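Local coordinates for protein putative glucoamylase (Bacteroides fragilis NCTC 9343, PDB 3EU8) that is a putative glucoamylase that probably hydrolyses glycosidic bonds in a sugar polymer, although its function has not been established, at residues G70-L75 and L142-Q147; C205-I210 and Q262-G267; L290-Y295 and H325-R330. One frame throughout, in Å; residues are numbered along the deposited sequence.

Interaction 1. Residues G70-L75 and L142-Q147; sequences GIMAIL and LLAVHQ
Ile-71 and Leu-75, one helical turn apart, hold the CG2 methyl of Val-145 between their side chains. Leu-75 reaches it with CD1, at 3.6 Å from Val-145 CG2. Its CG lies close to the same methyl. Ile-71 CD1 comes from the other turn and stands 3.9 Å from Val-145 CG2, the two side chains crossing at about a right angle. The same Ile-71 CD1 also presses on the start of segment 142-147. It lies 3.4 Å from Leu-142 CD2, which is tight for two carbons, and 3.3 Å from Leu-142 N. Leu-142 sets off away from its partner helix, but its end swings back, with CD2 nearest the isoleucine. The first torsion of Ile-71 (chi1 66°) puts CG1 in the crowded position between the backbone N and the carbonyl carbon, and CD1 then extends across the gap. Leu-75 CD1 has a second neighbour in Ala-144 CB, at 3.9 Å. Met-72, a selenomethionine, adds a looser touch: its CE is 4.2 Å from Ala-144 CB. The side chains that meet are all apolar, and every touching residue is buried. Further out, helix 85-101 backs both segments, with Ile-95 against Ile-71 and Met-92 against Val-145. Leu-407 of helix 406-412 rests on Met-72 and Leu-75, and Ile-163 of helix 154-169 rests on Leu-142 and Val-145. The axes of segments 70-75 and 142-147 approach to 9.2 Å and lie 29° apart. Neighbouring helices 64-79 and 132-149, running in the same general direction here and packed among other helices, are consistent with the alpha/alpha toroid expected for the six-hairpin clan to which the glucoamylase family belongs.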
# COMPACT_ATOMS: atom_id res chain seq x y z
N GLY A 70 -0.24 -6.76 4.04
CA GLY A 70 -0.11 -8.18 4.18
C GLY A 70 -1.30 -8.89 4.77
O GLY A 70 -1.64 -9.97 4.31
N ILE A 71 -1.93 -8.31 5.80
CA ILE A 71 -3.10 -8.95 6.42
C ILE A 71 -4.24 -8.95 5.45
O ILE A 71 -5.05 -9.87 5.50
CB ILE A 71 -3.58 -8.32 7.77
CG1 ILE A 71 -4.11 -6.91 7.61
CG2 ILE A 71 -2.49 -8.31 8.80
CD1 ILE A 71 -4.62 -6.35 8.93
N MSE A 72 -4.29 -7.95 4.56
CA MSE A 72 -5.25 -8.01 3.44
C MSE A 72 -4.92 -9.09 2.41
O MSE A 72 -5.84 -9.75 1.90
CB MSE A 72 -5.36 -6.65 2.71
CG MSE A 72 -5.81 -5.48 3.56
SE MSE A 72 -5.70 -3.73 2.68
CE MSE A 72 -7.40 -3.51 2.61
N ALA A 73 -3.65 -9.25 2.06
CA ALA A 73 -3.25 -10.38 1.20
C ALA A 73 -3.63 -11.69 1.84
O ALA A 73 -4.05 -12.60 1.15
CB ALA A 73 -1.74 -10.37 0.89
N ILE A 74 -3.48 -11.79 3.17
CA ILE A 74 -3.82 -13.03 3.90
C ILE A 74 -5.33 -13.27 3.89
O ILE A 74 -5.76 -14.41 3.71
CB ILE A 74 -3.27 -13.04 5.33
CG1 ILE A 74 -1.73 -13.21 5.28
CG2 ILE A 74 -3.89 -14.18 6.18
CD1 ILE A 74 -1.02 -12.83 6.59
N LEU A 75 -6.13 -12.22 4.08
CA LEU A 75 -7.61 -12.30 3.90
C LEU A 75 -8.00 -12.91 2.56
O LEU A 75 -8.84 -13.84 2.51
CB LEU A 75 -8.28 -10.93 3.95
CG LEU A 75 -8.61 -10.37 5.31
CD1 LEU A 75 -9.13 -8.94 5.21
CD2 LEU A 75 -9.56 -11.30 6.07
N LEU A 142 -6.66 -3.77 8.90
CA LEU A 142 -7.33 -4.30 10.11
C LEU A 142 -8.83 -4.13 10.10
O LEU A 142 -9.56 -5.00 10.52
CB LEU A 142 -6.76 -3.64 11.36
CG LEU A 142 -5.38 -4.12 11.83
CD1 LEU A 142 -4.93 -3.27 13.05
CD2 LEU A 142 -5.35 -5.62 12.20
N LEU A 143 -9.30 -3.00 9.60
CA LEU A 143 -10.77 -2.79 9.47
C LEU A 143 -11.44 -3.74 8.44
O LEU A 143 -12.60 -4.08 8.58
CB LEU A 143 -11.08 -1.30 9.17
CG LEU A 143 -10.74 -0.24 10.25
CD1 LEU A 143 -11.21 1.13 9.76
CD2 LEU A 143 -11.30 -0.57 11.63
N ALA A 144 -10.71 -4.16 7.42
CA ALA A 144 -11.20 -5.16 6.44
C ALA A 144 -11.34 -6.54 7.12
O ALA A 144 -12.32 -7.22 6.94
CB ALA A 144 -10.26 -5.23 5.24
N VAL A 145 -10.37 -6.93 7.92
CA VAL A 145 -10.41 -8.18 8.70
C VAL A 145 -11.54 -8.15 9.67
O VAL A 145 -12.26 -9.10 9.74
CB VAL A 145 -9.12 -8.44 9.48
CG1 VAL A 145 -9.19 -9.77 10.26
CG2 VAL A 145 -7.92 -8.40 8.51
N HIS A 146 -11.73 -7.02 10.37
CA HIS A 146 -12.91 -6.85 11.25
C HIS A 146 -14.23 -7.18 10.53
O HIS A 146 -15.05 -7.99 11.01
CB HIS A 146 -12.97 -5.43 11.80
CG HIS A 146 -14.14 -5.19 12.71
ND1 HIS A 146 -15.40 -4.85 12.26
CD2 HIS A 146 -14.24 -5.23 14.06
CE1 HIS A 146 -16.22 -4.73 13.29
NE2 HIS A 146 -15.54 -4.97 14.39
N GLN A 147 -14.44 -6.55 9.38
CA GLN A 147 -15.65 -6.81 8.59
C GLN A 147 -15.74 -8.26 8.07
O GLN A 147 -16.81 -8.82 8.06
CB GLN A 147 -15.78 -5.82 7.42
CG GLN A 147 -15.99 -4.34 7.90
CD GLN A 147 -17.17 -4.17 8.83
OE1 GLN A 147 -17.03 -4.19 10.09
NE2 GLN A 147 -18.35 -4.03 8.23

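Interaction 2. Residues C205-I210 and Q262-G267; sequences CLIMYI and QYSFLG
Ser-264 OG is gripped by two backbone groups from the start of segment 205-210 and the residue before it. It accepts the N-H of Ile-207 at 3.1 Å from Ile-207 N to Ser-264 OG, in a nearly straight bond of 166°. It also bonds to the carbonyl oxygen of Glu-204. Ile-207 N is thus satisfied by a side chain from a distant loop. Leu-206 N is about as near, but its angle is too poor for a bond. The first torsion of Ser-264 (chi1 -70°) sets OG opposite the carbonyl carbon, which aims it at the first turn of helix 206-214. Ile-207 CB lies 3.7 Å from the hydroxyl oxygen Ser-264 OG, and Ile-207 CD1 is 3.9 Å from the backbone oxygen Ser-264 O. The contact is deep in the chain, where a loop between strands 244-248 and 273-274 meets this helix, inside what is probably an alpha/alpha toroid. Gln-140 of helix 132-149 bonds to Tyr-263 O and Gly-267 N, and Trp-408 NE1 donates to Phe-265 O. Within the loop, Phe-265 N bonds to Gln-262 O. On one flank the contact is apolar. Leu-206 CD2 comes obliquely to the Phe-265 ring, 3.9 Å from Phe-265 CZ.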
# COMPACT_ATOMS: atom_id res chain seq x y z
N CYS A 205 -1.19 9.57 0.90
CA CYS A 205 -1.72 9.60 2.28
C CYS A 205 -3.20 9.84 2.49
O CYS A 205 -3.59 10.15 3.61
CB CYS A 205 -0.94 10.66 3.08
SG CYS A 205 0.83 10.35 3.10
N LEU A 206 -4.03 9.80 1.42
CA LEU A 206 -5.45 10.13 1.55
C LEU A 206 -6.17 9.33 2.64
O LEU A 206 -7.00 9.87 3.41
CB LEU A 206 -6.17 9.94 0.22
CG LEU A 206 -7.69 10.21 0.12
CD1 LEU A 206 -8.08 11.60 0.58
CD2 LEU A 206 -8.17 9.98 -1.32
N ILE A 207 -5.87 8.03 2.69
CA ILE A 207 -6.58 7.12 3.59
C ILE A 207 -6.39 7.55 5.05
O ILE A 207 -7.28 7.36 5.86
CB ILE A 207 -6.18 5.60 3.36
CG1 ILE A 207 -7.27 4.65 3.89
CG2 ILE A 207 -4.80 5.26 3.96
CD1 ILE A 207 -8.64 4.84 3.15
N MSE A 208 -5.24 8.16 5.36
CA MSE A 208 -5.02 8.74 6.71
C MSE A 208 -6.08 9.75 7.12
O MSE A 208 -6.59 9.69 8.24
CB MSE A 208 -3.66 9.47 6.77
CG MSE A 208 -3.30 9.95 8.19
SE MSE A 208 -1.59 10.76 8.32
CE MSE A 208 -2.01 12.42 7.23
N TYR A 209 -6.36 10.70 6.23
CA TYR A 209 -7.39 11.72 6.46
C TYR A 209 -8.77 11.11 6.58
O TYR A 209 -9.53 11.48 7.48
CB TYR A 209 -7.35 12.83 5.39
CG TYR A 209 -6.30 13.87 5.71
CD1 TYR A 209 -6.59 14.97 6.51
CD2 TYR A 209 -5.00 13.73 5.23
CE1 TYR A 209 -5.59 15.95 6.84
CE2 TYR A 209 -4.01 14.67 5.55
CZ TYR A 209 -4.32 15.78 6.35
OH TYR A 209 -3.33 16.66 6.65
N ILE A 210 -9.08 10.16 5.69
CA ILE A 210 -10.35 9.43 5.72
C ILE A 210 -10.58 8.64 7.02
O ILE A 210 -11.69 8.65 7.57
CB ILE A 210 -10.53 8.52 4.48
CG1 ILE A 210 -10.91 9.39 3.27
CG2 ILE A 210 -11.67 7.46 4.72
CD1 ILE A 210 -10.68 8.79 1.95
N GLN A 262 -2.19 3.83 -5.53
CA GLN A 262 -2.45 2.47 -5.09
C GLN A 262 -2.68 2.28 -3.56
O GLN A 262 -3.64 1.66 -3.15
CB GLN A 262 -1.29 1.60 -5.58
CG GLN A 262 -1.16 1.57 -7.11
CD GLN A 262 0.10 0.95 -7.63
OE1 GLN A 262 1.04 0.68 -6.87
NE2 GLN A 262 0.14 0.71 -8.95
N TYR A 263 -1.80 2.81 -2.72
CA TYR A 263 -1.84 2.47 -1.27
C TYR A 263 -3.14 2.84 -0.57
O TYR A 263 -3.64 2.08 0.27
CB TYR A 263 -0.68 3.13 -0.55
CG TYR A 263 0.71 2.54 -0.73
CD1 TYR A 263 0.99 1.61 -1.72
CD2 TYR A 263 1.76 2.96 0.11
CE1 TYR A 263 2.26 1.09 -1.88
CE2 TYR A 263 3.06 2.42 -0.03
CZ TYR A 263 3.30 1.50 -1.03
OH TYR A 263 4.54 0.99 -1.23
N SER A 264 -3.68 4.03 -0.89
CA SER A 264 -4.89 4.55 -0.27
C SER A 264 -6.15 3.98 -0.92
O SER A 264 -7.26 4.31 -0.48
CB SER A 264 -4.95 6.09 -0.31
OG SER A 264 -3.98 6.73 0.56
N PHE A 265 -5.97 3.11 -1.93
CA PHE A 265 -7.07 2.52 -2.69
C PHE A 265 -7.12 0.98 -2.62
O PHE A 265 -7.80 0.31 -3.42
CB PHE A 265 -7.04 3.07 -4.14
CG PHE A 265 -7.32 4.57 -4.20
CD1 PHE A 265 -8.56 5.07 -3.86
CD2 PHE A 265 -6.32 5.46 -4.49
CE1 PHE A 265 -8.82 6.43 -3.87
CE2 PHE A 265 -6.56 6.82 -4.48
CZ PHE A 265 -7.81 7.30 -4.19
N LEU A 266 -6.41 0.41 -1.66
CA LEU A 266 -6.46 -1.02 -1.39
C LEU A 266 -7.83 -1.45 -0.76
O LEU A 266 -8.41 -2.51 -1.09
CB LEU A 266 -5.28 -1.37 -0.46
CG LEU A 266 -3.88 -1.26 -1.07
CD1 LEU A 266 -2.88 -1.86 -0.10
CD2 LEU A 266 -3.77 -1.96 -2.46
N GLY A 267 -8.30 -0.62 0.19
CA GLY A 267 -9.60 -0.77 0.84
C GLY A 267 -10.59 0.30 0.39
O GLY A 267 -11.75 0.01 0.10

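Interaction 3. Residues L290-Y295 and H325-R330; sequences LVNREY and HGPLER
Pro-327 is the centre of an inverse gamma turn that lies against Tyr-295 and Asn-292 of helix 281-298. The turn is closed by Leu-328 N bonding to Gly-326 O at 2.8 Å. Its proline ring meets the helix with three carbons. Pro-327 CB is 3.6 Å from Tyr-295 CB, Pro-327 CG is 4.1 Å from Val-291 CG1, and Pro-327 CD is 3.7 Å from Asn-292 ND2. The last is packing only; the side-chain oxygen Asn-292 OD1 accepts a bond from Leu-313 N. Tyr-295 has CG anti to its own backbone nitrogen (chi1 168°), which carries the ring out along the loop. One ring face takes the peptide link after the proline: Pro-327 C stands 3.8 Å above its plane and Leu-328 N about as far, both offset toward the rim. At the far end Tyr-295 OH lies 3.4 Å from Glu-329 CA and is hydrogen-bonded to Asp-332 OD2. Leu-328 and Glu-329 are exposed, while Pro-327 and the helix residues that touch it, Val-291, Asn-292 and Tyr-295, are buried. The contact joins helix 281-298 to the loop between strand 321-324 and helix 338-342, and Ile-244 of strand 244-248 packs on Val-291.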
# COMPACT_ATOMS: atom_id res chain seq x y z
N LEU A 290 -1.48 5.69 -16.60
CA LEU A 290 -1.24 5.86 -18.03
C LEU A 290 -0.09 6.85 -18.35
O LEU A 290 0.62 6.64 -19.34
CB LEU A 290 -2.53 6.22 -18.77
CG LEU A 290 -3.69 5.18 -18.80
CD1 LEU A 290 -4.98 5.81 -19.46
CD2 LEU A 290 -3.33 3.88 -19.49
N VAL A 291 0.08 7.89 -17.53
CA VAL A 291 1.24 8.81 -17.61
C VAL A 291 2.56 8.05 -17.41
O VAL A 291 3.55 8.27 -18.12
CB VAL A 291 1.16 9.89 -16.52
CG1 VAL A 291 2.48 10.61 -16.31
CG2 VAL A 291 0.05 10.84 -16.81
N ASN A 292 2.55 7.15 -16.43
CA ASN A 292 3.68 6.31 -16.11
C ASN A 292 4.00 5.41 -17.31
O ASN A 292 5.14 5.35 -17.77
CB ASN A 292 3.36 5.45 -14.86
CG ASN A 292 4.61 4.94 -14.14
OD1 ASN A 292 5.23 3.98 -14.58
ND2 ASN A 292 4.96 5.56 -13.02
N ARG A 293 2.98 4.71 -17.81
CA ARG A 293 3.12 3.84 -18.97
C ARG A 293 3.65 4.61 -20.18
O ARG A 293 4.54 4.14 -20.88
CB ARG A 293 1.77 3.26 -19.28
CG ARG A 293 1.73 2.43 -20.51
CD ARG A 293 0.34 1.87 -20.70
NE ARG A 293 0.30 1.06 -21.91
CZ ARG A 293 0.04 1.50 -23.14
NH1 ARG A 293 -0.18 2.79 -23.40
NH2 ARG A 293 0.04 0.64 -24.14
N GLU A 294 3.09 5.80 -20.40
CA GLU A 294 3.47 6.59 -21.54
C GLU A 294 4.92 7.02 -21.47
O GLU A 294 5.63 6.94 -22.48
CB GLU A 294 2.57 7.81 -21.70
CG GLU A 294 2.60 8.38 -23.10
CD GLU A 294 2.03 7.43 -24.18
OE1 GLU A 294 1.19 6.55 -23.86
OE2 GLU A 294 2.44 7.56 -25.35
N TYR A 295 5.38 7.47 -20.31
CA TYR A 295 6.79 7.87 -20.17
C TYR A 295 7.73 6.72 -20.52
O TYR A 295 8.73 6.92 -21.19
CB TYR A 295 7.09 8.42 -18.78
CG TYR A 295 8.57 8.56 -18.55
CD1 TYR A 295 9.34 7.49 -18.11
CD2 TYR A 295 9.22 9.76 -18.82
CE1 TYR A 295 10.71 7.61 -17.96
CE2 TYR A 295 10.56 9.88 -18.65
CZ TYR A 295 11.30 8.83 -18.22
OH TYR A 295 12.67 8.99 -18.09
N HIS A 325 11.66 6.21 -7.87
CA HIS A 325 11.54 6.31 -9.32
C HIS A 325 10.15 6.85 -9.74
O HIS A 325 9.14 6.56 -9.11
CB HIS A 325 11.78 5.00 -10.02
CG HIS A 325 12.92 4.21 -9.49
ND1 HIS A 325 12.74 3.10 -8.68
CD2 HIS A 325 14.26 4.34 -9.66
CE1 HIS A 325 13.92 2.58 -8.39
NE2 HIS A 325 14.86 3.31 -8.97
N GLY A 326 10.12 7.59 -10.83
CA GLY A 326 8.87 8.17 -11.34
C GLY A 326 8.99 8.56 -12.79
O GLY A 326 10.11 8.58 -13.35
N PRO A 327 7.84 8.86 -13.44
CA PRO A 327 7.85 9.13 -14.89
C PRO A 327 8.31 10.57 -15.23
O PRO A 327 7.52 11.40 -15.74
CB PRO A 327 6.41 8.88 -15.28
CG PRO A 327 5.62 9.31 -14.07
CD PRO A 327 6.48 8.96 -12.87
N LEU A 328 9.57 10.83 -14.92
CA LEU A 328 10.26 12.08 -15.20
C LEU A 328 11.74 11.71 -15.36
O LEU A 328 12.24 10.91 -14.57
CB LEU A 328 10.10 13.09 -14.04
CG LEU A 328 10.70 14.50 -14.26
CD1 LEU A 328 10.01 15.32 -15.43
CD2 LEU A 328 10.65 15.26 -12.97
N GLU A 329 12.42 12.24 -16.37
CA GLU A 329 13.82 11.83 -16.65
C GLU A 329 14.73 11.84 -15.41
O GLU A 329 15.48 10.88 -15.15
CB GLU A 329 14.42 12.73 -17.74
CG GLU A 329 14.02 12.32 -19.12
CD GLU A 329 14.74 13.09 -20.24
OE1 GLU A 329 15.96 13.35 -20.14
OE2 GLU A 329 14.09 13.39 -21.26
N ARG A 330 14.63 12.92 -14.64
CA ARG A 330 15.30 13.12 -13.36
C ARG A 330 15.18 11.92 -12.43
O ARG A 330 16.12 11.59 -11.70
CB ARG A 330 14.64 14.33 -12.69
CG ARG A 330 15.38 14.96 -11.54
CD ARG A 330 14.51 16.06 -10.92
NE ARG A 330 13.31 15.52 -10.29

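Interactions 1 and 2 touch. The selenomethionine Met-72 packs on Leu-266 and Gly-267, and helix 132-149 serves both contacts, supplying segment 142-147 to the first and Gln-140 to the loop of the second. Both are fully buried, with centres about 15 Å apart. Interaction 3 lies further out, its centre about 19 Å from the chain centre, and two of its touching residues are exposed. It touches neither of the others. The chemistry differs with place. Interaction 1 joins two helix segments through apolar side chains, without a hydrogen bond between them. Interaction 2 joins loop to helix chiefly through a buried serine hydroxyl, with a leucine against a phenylalanine ring beside it. Interaction 3 sets a proline turn against a helix and one tyrosine ring face.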